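Local coordinates for PAC2 family protein (PDB 2WAM) that is of unknown function but belongs to the PAC2 family and represents a gene family duplicated in Actinobacteria, at residues F237-P242 and A254-E259; A99-D104 and R164-R169; G47-E52 and I160-L165. All blocks are in the same frame, centred on the assembly; numbering follows the deposited sequence.

In the fold
All three contacts are helix-on-sheet packing between buried residues, and no hydrogen bond crosses any of them. Interaction 1 sits about 8 Å from the centre of the chain, and no other subunit touches its segments. Interactions 2 and 3 lie about 17 and 19 Å from that centre (contact centre to chain centre). They share helix 156-169, which meets strand 94-101 through Leu-166 and the neighbouring strand 49-51 through Ala-162 and Leu-165; their centres are about 2 Å apart. Interaction 1 centres on Val-239 against Leu-257, whereas in the other two an aromatic ring meets the helix: Phe-101 at Leu-166, Tyr-49 at Ala-162 and Leu-165. The shared helix also carries charged residues that reach a second subunit.

Interaction 1: residues F237-P242 and A254-E259; sequences FTVHVP and AQALLE
Val-239 of strand 237-242 and Leu-257 of helix 254-259 mark the closest approach of two nearly antiparallel segments, whose axes come within 8.8 Å at an angle of 157°. They form a beta-loop-alpha unit: the strand belongs to the mixed sheet, and after a short connection the helix folds back over one of its faces. Leu-257 contributes the largest share of the contact. Its CG is turned anti to its own carbonyl carbon (chi1 -77°), which brings the isobutyl group in toward the strand although the CB bond itself does not aim there. CG1 of Val-239 lies against both CD1 and CG of this leucine, with CG1 to CD1 at 3.5 Å. The other valine methyl, CG2, reaches the helix more loosely, 4.5 Å from CB of Ala-256. Two residues earlier on the same face, Phe-237 meets Leu-257 CD2 with its carbonyl O (3.6 Å) and its CB, while its ring leads away toward Gln-260 and Thr-264 further along the helix. Met-193 of the adjacent strand 193-197 packs on both Phe-237 and Val-239, extending the apolar layer across the sheet. Leu-257 CD2 bridges the two strand residues, lying 4.1 Å from Phe-237 CB and 3.9 Å from Val-239 CB.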
# COMPACT_ATOMS: atom_id res chain seq x y z
N PHE A 237 -36.12 -5.44 -9.80
CA PHE A 237 -37.34 -4.85 -10.33
C PHE A 237 -37.03 -3.57 -11.07
O PHE A 237 -36.41 -2.66 -10.53
CB PHE A 237 -38.34 -4.61 -9.21
CG PHE A 237 -38.72 -5.84 -8.48
CD1 PHE A 237 -38.22 -6.08 -7.20
CD2 PHE A 237 -39.54 -6.79 -9.07
CE1 PHE A 237 -38.56 -7.24 -6.51
CE2 PHE A 237 -39.89 -7.95 -8.40
CZ PHE A 237 -39.40 -8.18 -7.11
N THR A 238 -37.46 -3.50 -12.32
CA THR A 238 -37.26 -2.32 -13.12
C THR A 238 -38.63 -1.73 -13.41
O THR A 238 -39.42 -2.29 -14.17
CB THR A 238 -36.55 -2.67 -14.41
OG1 THR A 238 -35.30 -3.31 -14.11
CG2 THR A 238 -36.29 -1.41 -15.22
N VAL A 239 -38.91 -0.60 -12.78
CA VAL A 239 -40.22 0.03 -12.86
C VAL A 239 -40.33 0.89 -14.13
O VAL A 239 -39.34 1.46 -14.60
CB VAL A 239 -40.55 0.82 -11.56
CG1 VAL A 239 -39.47 1.87 -11.24
CG2 VAL A 239 -41.92 1.44 -11.63
N HIS A 240 -41.54 0.96 -14.71
CA HIS A 240 -41.75 1.72 -15.94
C HIS A 240 -42.29 3.12 -15.67
O HIS A 240 -43.35 3.28 -15.07
CB HIS A 240 -42.67 0.97 -16.89
CG HIS A 240 -42.14 -0.37 -17.30
ND1 HIS A 240 -42.91 -1.51 -17.30
CD2 HIS A 240 -40.91 -0.75 -17.73
CE1 HIS A 240 -42.18 -2.53 -17.71
NE2 HIS A 240 -40.97 -2.10 -17.97
N VAL A 241 -41.56 4.12 -16.13
CA VAL A 241 -41.96 5.52 -15.95
C VAL A 241 -42.35 6.13 -17.29
O VAL A 241 -41.62 5.98 -18.28
CB VAL A 241 -40.81 6.37 -15.35
CG1 VAL A 241 -41.27 7.81 -15.14
CG2 VAL A 241 -40.31 5.77 -14.04
N PRO A 242 -43.50 6.81 -17.34
CA PRO A 242 -43.91 7.52 -18.56
C PRO A 242 -42.74 8.37 -19.07
O PRO A 242 -42.18 9.13 -18.28
CB PRO A 242 -45.05 8.40 -18.08
CG PRO A 242 -45.64 7.66 -16.94
CD PRO A 242 -44.50 6.96 -16.26
N ALA A 254 -41.42 5.20 -7.15
CA ALA A 254 -40.67 4.78 -5.96
C ALA A 254 -41.56 3.94 -5.04
O ALA A 254 -41.14 2.90 -4.54
CB ALA A 254 -40.12 5.99 -5.21
N GLN A 255 -42.78 4.39 -4.83
CA GLN A 255 -43.72 3.60 -4.04
C GLN A 255 -43.94 2.20 -4.63
O GLN A 255 -43.91 1.20 -3.91
CB GLN A 255 -45.04 4.35 -3.88
CG GLN A 255 -46.07 3.57 -3.12
CD GLN A 255 -47.42 4.24 -3.15
OE1 GLN A 255 -47.55 5.41 -3.51
NE2 GLN A 255 -48.44 3.49 -2.76
N ALA A 256 -44.14 2.12 -5.94
CA ALA A 256 -44.31 0.82 -6.57
C ALA A 256 -43.10 -0.08 -6.30
O ALA A 256 -43.26 -1.24 -5.92
CB ALA A 256 -44.55 0.98 -8.06
N LEU A 257 -41.90 0.45 -6.51
CA LEU A 257 -40.69 -0.31 -6.22
C LEU A 257 -40.70 -0.82 -4.78
O LEU A 257 -40.54 -2.02 -4.54
CB LEU A 257 -39.44 0.52 -6.48
CG LEU A 257 -39.04 0.71 -7.94
CD1 LEU A 257 -37.89 1.71 -8.10
CD2 LEU A 257 -38.65 -0.62 -8.52
N LEU A 258 -40.90 0.08 -3.82
CA LEU A 258 -40.85 -0.30 -2.41
C LEU A 258 -41.95 -1.30 -2.02
O LEU A 258 -41.74 -2.18 -1.19
CB LEU A 258 -40.88 0.93 -1.50
CG LEU A 258 -39.63 1.82 -1.53
CD1 LEU A 258 -39.61 2.76 -0.33
CD2 LEU A 258 -38.34 1.01 -1.58
N GLU A 259 -43.13 -1.17 -2.62
CA GLU A 259 -44.21 -2.10 -2.33
C GLU A 259 -43.78 -3.49 -2.74
O GLU A 259 -44.12 -4.48 -2.10
CB GLU A 259 -45.50 -1.69 -3.05
CG GLU A 259 -46.22 -0.56 -2.36
CD GLU A 259 -47.39 -0.01 -3.16
OE1 GLU A 259 -47.36 -0.13 -4.40
OE2 GLU A 259 -48.33 0.54 -2.54

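Interaction 2: residues A99-D104 and R164-R169; sequences ASFAID and RLLAER
Leu-166 of helix 164-169 meets Ala-99 and Phe-101 of strand 94-101 through a single methyl, CD1, and these two pairs make up the whole contact between the segments. Taken in order, the segment begins with Arg-164, already well inside helix 156-169, which takes no part in the contact and pairs instead with Glu-168. Its NH1 makes a weak salt bridge to Glu-168 OE2, 3.3 Å long with an N-H...O angle of 144°, one helical turn further on. Leu-165 faces a different side, where it packs on Glu-40 of the second subunit. Leu-166 follows with its CB bond directed at the strand. With CG anti to the carbonyl carbon (chi1 -84°) and chi2 extended, CD1 is carried straight out to the sheet. There it lies 4.0 Å from Ala-99 CB and 4.1 Å from Phe-101 CZ. The ring and the leucine approach from opposite directions, so it is the far end of the phenylalanine, not its base, that meets the methyl. Phe-101 is also held edge-to-face by Phe-159 of the same helix, and Leu-133 of strand 131-137 touches all three residues of the contact. Ala-167 turns to Met-227 of helix 219-229. Glu-168 OE2 has a second partner in His-232 NE2, which helps fix the carboxylate. Arg-169 ends the helix with a salt bridge from NE to Glu-42 of the second subunit. This is the pattern of a helix from a beta-alpha-beta crossover: helix 156-169 links the parallel strands 143-148 and 174-183 while one apolar side rests on the mixed sheet and Arg-169 at its end reaches the second subunit.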
# COMPACT_ATOMS: atom_id res chain seq x y z
N ALA A 99 -21.21 0.52 6.38
CA ALA A 99 -19.98 0.79 5.64
C ALA A 99 -20.09 2.01 4.72
O ALA A 99 -21.06 2.16 3.98
CB ALA A 99 -19.56 -0.45 4.84
N SER A 100 -19.10 2.90 4.80
CA SER A 100 -19.00 4.01 3.85
C SER A 100 -18.05 3.60 2.76
O SER A 100 -16.89 3.30 3.03
CB SER A 100 -18.42 5.28 4.50
OG SER A 100 -18.96 5.49 5.78
N PHE A 101 -18.52 3.61 1.52
CA PHE A 101 -17.62 3.34 0.41
C PHE A 101 -16.83 4.60 0.04
O PHE A 101 -17.25 5.72 0.32
CB PHE A 101 -18.36 2.73 -0.76
CG PHE A 101 -18.83 1.32 -0.48
CD1 PHE A 101 -20.02 1.09 0.18
CD2 PHE A 101 -18.07 0.24 -0.87
CE1 PHE A 101 -20.45 -0.20 0.45
CE2 PHE A 101 -18.49 -1.06 -0.62
CZ PHE A 101 -19.67 -1.28 0.05
N ALA A 102 -15.66 4.37 -0.54
CA ALA A 102 -14.77 5.44 -0.93
C ALA A 102 -15.25 6.09 -2.23
O ALA A 102 -14.64 5.93 -3.30
CB ALA A 102 -13.34 4.89 -1.09
N ILE A 103 -16.37 6.80 -2.15
CA ILE A 103 -16.94 7.43 -3.33
C ILE A 103 -15.91 8.38 -3.97
O ILE A 103 -15.81 8.44 -5.20
CB ILE A 103 -18.29 8.13 -2.99
CG1 ILE A 103 -19.00 8.66 -4.26
CG2 ILE A 103 -18.08 9.25 -2.00
CD1 ILE A 103 -19.09 7.65 -5.40
N ASP A 104 -15.11 9.06 -3.15
CA ASP A 104 -14.05 9.92 -3.68
C ASP A 104 -13.04 9.19 -4.58
O ASP A 104 -12.43 9.80 -5.47
CB ASP A 104 -13.32 10.65 -2.56
CG ASP A 104 -12.42 11.78 -3.08
OD1 ASP A 104 -12.93 12.69 -3.77
OD2 ASP A 104 -11.20 11.78 -2.78
N ARG A 164 -20.29 -8.13 -2.32
CA ARG A 164 -20.55 -9.56 -2.20
C ARG A 164 -19.89 -10.15 -0.94
O ARG A 164 -20.48 -11.02 -0.27
CB ARG A 164 -20.07 -10.30 -3.46
CG ARG A 164 -20.13 -11.81 -3.33
CD ARG A 164 -19.90 -12.49 -4.64
NE ARG A 164 -18.53 -12.37 -5.07
CZ ARG A 164 -17.56 -13.19 -4.67
NH1 ARG A 164 -17.85 -14.16 -3.82
NH2 ARG A 164 -16.32 -13.02 -5.09
N LEU A 165 -18.69 -9.69 -0.61
CA LEU A 165 -17.99 -10.18 0.58
C LEU A 165 -18.63 -9.67 1.88
O LEU A 165 -18.64 -10.37 2.89
CB LEU A 165 -16.50 -9.86 0.51
CG LEU A 165 -15.65 -10.29 1.71
CD1 LEU A 165 -14.21 -10.49 1.28
CD2 LEU A 165 -15.74 -9.32 2.91
N LEU A 166 -19.16 -8.45 1.86
CA LEU A 166 -19.88 -7.92 3.01
C LEU A 166 -21.20 -8.68 3.21
O LEU A 166 -21.52 -9.08 4.32
CB LEU A 166 -20.13 -6.42 2.84
CG LEU A 166 -18.96 -5.54 3.27
CD1 LEU A 166 -19.26 -4.07 3.06
CD2 LEU A 166 -18.65 -5.79 4.73
N ALA A 167 -21.93 -8.87 2.11
CA ALA A 167 -23.19 -9.60 2.14
C ALA A 167 -23.02 -11.02 2.69
O ALA A 167 -23.84 -11.50 3.46
CB ALA A 167 -23.83 -9.63 0.75
N GLU A 168 -21.93 -11.69 2.32
CA GLU A 168 -21.67 -13.02 2.87
C GLU A 168 -21.34 -12.96 4.36
O GLU A 168 -21.99 -13.64 5.17
CB GLU A 168 -20.60 -13.75 2.07
CG GLU A 168 -21.06 -14.17 0.69
CD GLU A 168 -19.91 -14.50 -0.26
OE1 GLU A 168 -18.75 -14.57 0.21
OE2 GLU A 168 -20.17 -14.68 -1.47
N ARG A 169 -20.36 -12.15 4.74
CA ARG A 169 -20.03 -11.97 6.15
C ARG A 169 -21.27 -11.65 6.99
O ARG A 169 -21.37 -12.08 8.15
CB ARG A 169 -19.01 -10.85 6.35
CG ARG A 169 -17.62 -11.18 5.86
CD ARG A 169 -17.13 -12.49 6.45
NE ARG A 169 -15.96 -12.98 5.75
CZ ARG A 169 -16.00 -13.76 4.68
NH1 ARG A 169 -17.18 -14.16 4.20
NH2 ARG A 169 -14.88 -14.16 4.09

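Interaction 3: residues G47-E52 and I160-L165; sequences GMYELE and ITAVRL
Ala-162 CB fits between two consecutive residues, Met-48 just before strand 49-51 and Tyr-49 at its start, that both send their CB bonds toward helix 160-165. The methyl lies 3.8 Å from Met-48 CG. It also meets Tyr-49 CE2 at 3.8 Å, approaching the ring at its edge, near the ring plane, and not over a face. Tyr-49 CG sits between the backbone N and the carbonyl carbon (chi1 67°), a torsion that points the ring toward the helix. Its OH comes 4.2 Å from CD2 of Leu-165, three residues on from Ala-162, and the tyrosine and leucine side chains cross at about a right angle. Around this first shell, Phe-101 and Phe-159 pack on Met-48, while Ala-99 and Leu-166 pack on Tyr-49. The backbone is positioned by strand 94-101, through hydrogen bonds of Met-48 with Ala-102 and of Glu-50 with Ser-100. Pro-43 of the second subunit also packs on Tyr-49. That two successive residues face one helix follows from the local irregularity in the strand pairing: Met-48 and Tyr-49 both face Gln-45 of strand 44-45, a classic beta bulge near the margin of the mixed sheet.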
# COMPACT_ATOMS: atom_id res chain seq x y z
N GLY A 47 -9.10 1.97 0.40
CA GLY A 47 -9.50 2.43 -0.91
C GLY A 47 -10.85 1.92 -1.37
O GLY A 47 -11.20 2.10 -2.54
N MET A 48 -11.61 1.29 -0.47
CA MET A 48 -12.92 0.79 -0.86
C MET A 48 -14.06 1.09 0.12
O MET A 48 -15.11 1.56 -0.29
CB MET A 48 -12.87 -0.71 -1.17
CG MET A 48 -14.11 -1.17 -1.93
SD MET A 48 -14.30 -0.35 -3.54
CE MET A 48 -16.05 -0.20 -3.49
N TYR A 49 -13.85 0.81 1.40
CA TYR A 49 -14.86 1.11 2.41
C TYR A 49 -14.31 1.09 3.82
O TYR A 49 -13.39 0.32 4.13
CB TYR A 49 -16.05 0.16 2.32
CG TYR A 49 -15.75 -1.29 2.68
CD1 TYR A 49 -15.75 -1.72 4.01
CD2 TYR A 49 -15.49 -2.23 1.70
CE1 TYR A 49 -15.49 -3.04 4.35
CE2 TYR A 49 -15.22 -3.55 2.03
CZ TYR A 49 -15.22 -3.95 3.35
OH TYR A 49 -14.96 -5.27 3.66
N GLU A 50 -14.87 1.95 4.67
CA GLU A 50 -14.70 1.89 6.11
C GLU A 50 -15.91 1.23 6.76
O GLU A 50 -17.06 1.55 6.43
CB GLU A 50 -14.56 3.28 6.68
CG GLU A 50 -13.27 3.99 6.38
CD GLU A 50 -12.95 5.06 7.42
OE1 GLU A 50 -13.75 5.23 8.38
OE2 GLU A 50 -11.89 5.71 7.28
N LEU A 51 -15.66 0.31 7.68
CA LEU A 51 -16.72 -0.23 8.52
C LEU A 51 -17.06 0.71 9.67
O LEU A 51 -16.18 1.32 10.26
CB LEU A 51 -16.29 -1.57 9.10
CG LEU A 51 -16.38 -2.69 8.09
CD1 LEU A 51 -15.88 -3.98 8.70
CD2 LEU A 51 -17.83 -2.82 7.60
N GLU A 52 -18.34 0.82 9.98
CA GLU A 52 -18.78 1.39 11.24
C GLU A 52 -18.91 0.25 12.25
O GLU A 52 -20.00 -0.27 12.47
CB GLU A 52 -20.12 2.08 11.05
CG GLU A 52 -20.60 2.86 12.25
CD GLU A 52 -19.99 4.23 12.31
OE1 GLU A 52 -18.92 4.43 11.69
OE2 GLU A 52 -20.59 5.11 12.98
N ILE A 160 -17.95 -4.48 -6.57
CA ILE A 160 -18.88 -5.59 -6.47
C ILE A 160 -18.38 -6.71 -5.54
O ILE A 160 -19.13 -7.22 -4.70
CB ILE A 160 -19.20 -6.16 -7.85
CG1 ILE A 160 -20.07 -5.18 -8.64
CG2 ILE A 160 -19.90 -7.50 -7.72
CD1 ILE A 160 -19.99 -5.36 -10.14
N THR A 161 -17.11 -7.08 -5.67
CA THR A 161 -16.54 -8.08 -4.79
C THR A 161 -16.67 -7.67 -3.32
O THR A 161 -17.09 -8.47 -2.48
CB THR A 161 -15.08 -8.35 -5.12
OG1 THR A 161 -15.00 -8.99 -6.40
CG2 THR A 161 -14.44 -9.24 -4.07
N ALA A 162 -16.31 -6.43 -3.01
CA ALA A 162 -16.46 -5.90 -1.66
C ALA A 162 -17.90 -6.01 -1.13
O ALA A 162 -18.11 -6.40 0.00
CB ALA A 162 -15.95 -4.46 -1.57
N VAL A 163 -18.89 -5.68 -1.96
CA VAL A 163 -20.30 -5.82 -1.57
C VAL A 163 -20.66 -7.29 -1.36
O VAL A 163 -21.27 -7.67 -0.36
CB VAL A 163 -21.28 -5.18 -2.59
CG1 VAL A 163 -22.71 -5.51 -2.25
CG2 VAL A 163 -21.10 -3.67 -2.65
N ARG A 164 -20.29 -8.13 -2.32
CA ARG A 164 -20.55 -9.56 -2.20
C ARG A 164 -19.89 -10.15 -0.94
O ARG A 164 -20.48 -11.02 -0.27
CB ARG A 164 -20.07 -10.30 -3.46
CG ARG A 164 -20.13 -11.81 -3.33
CD ARG A 164 -19.90 -12.49 -4.64
NE ARG A 164 -18.53 -12.37 -5.07
CZ ARG A 164 -17.56 -13.19 -4.67
NH1 ARG A 164 -17.85 -14.16 -3.82
NH2 ARG A 164 -16.32 -13.02 -5.09
N LEU A 165 -18.69 -9.69 -0.61
CA LEU A 165 -17.99 -10.18 0.58
C LEU A 165 -18.63 -9.67 1.88
O LEU A 165 -18.64 -10.37 2.89
CB LEU A 165 -16.50 -9.86 0.51
CG LEU A 165 -15.65 -10.29 1.71
CD1 LEU A 165 -14.21 -10.49 1.28
CD2 LEU A 165 -15.74 -9.32 2.91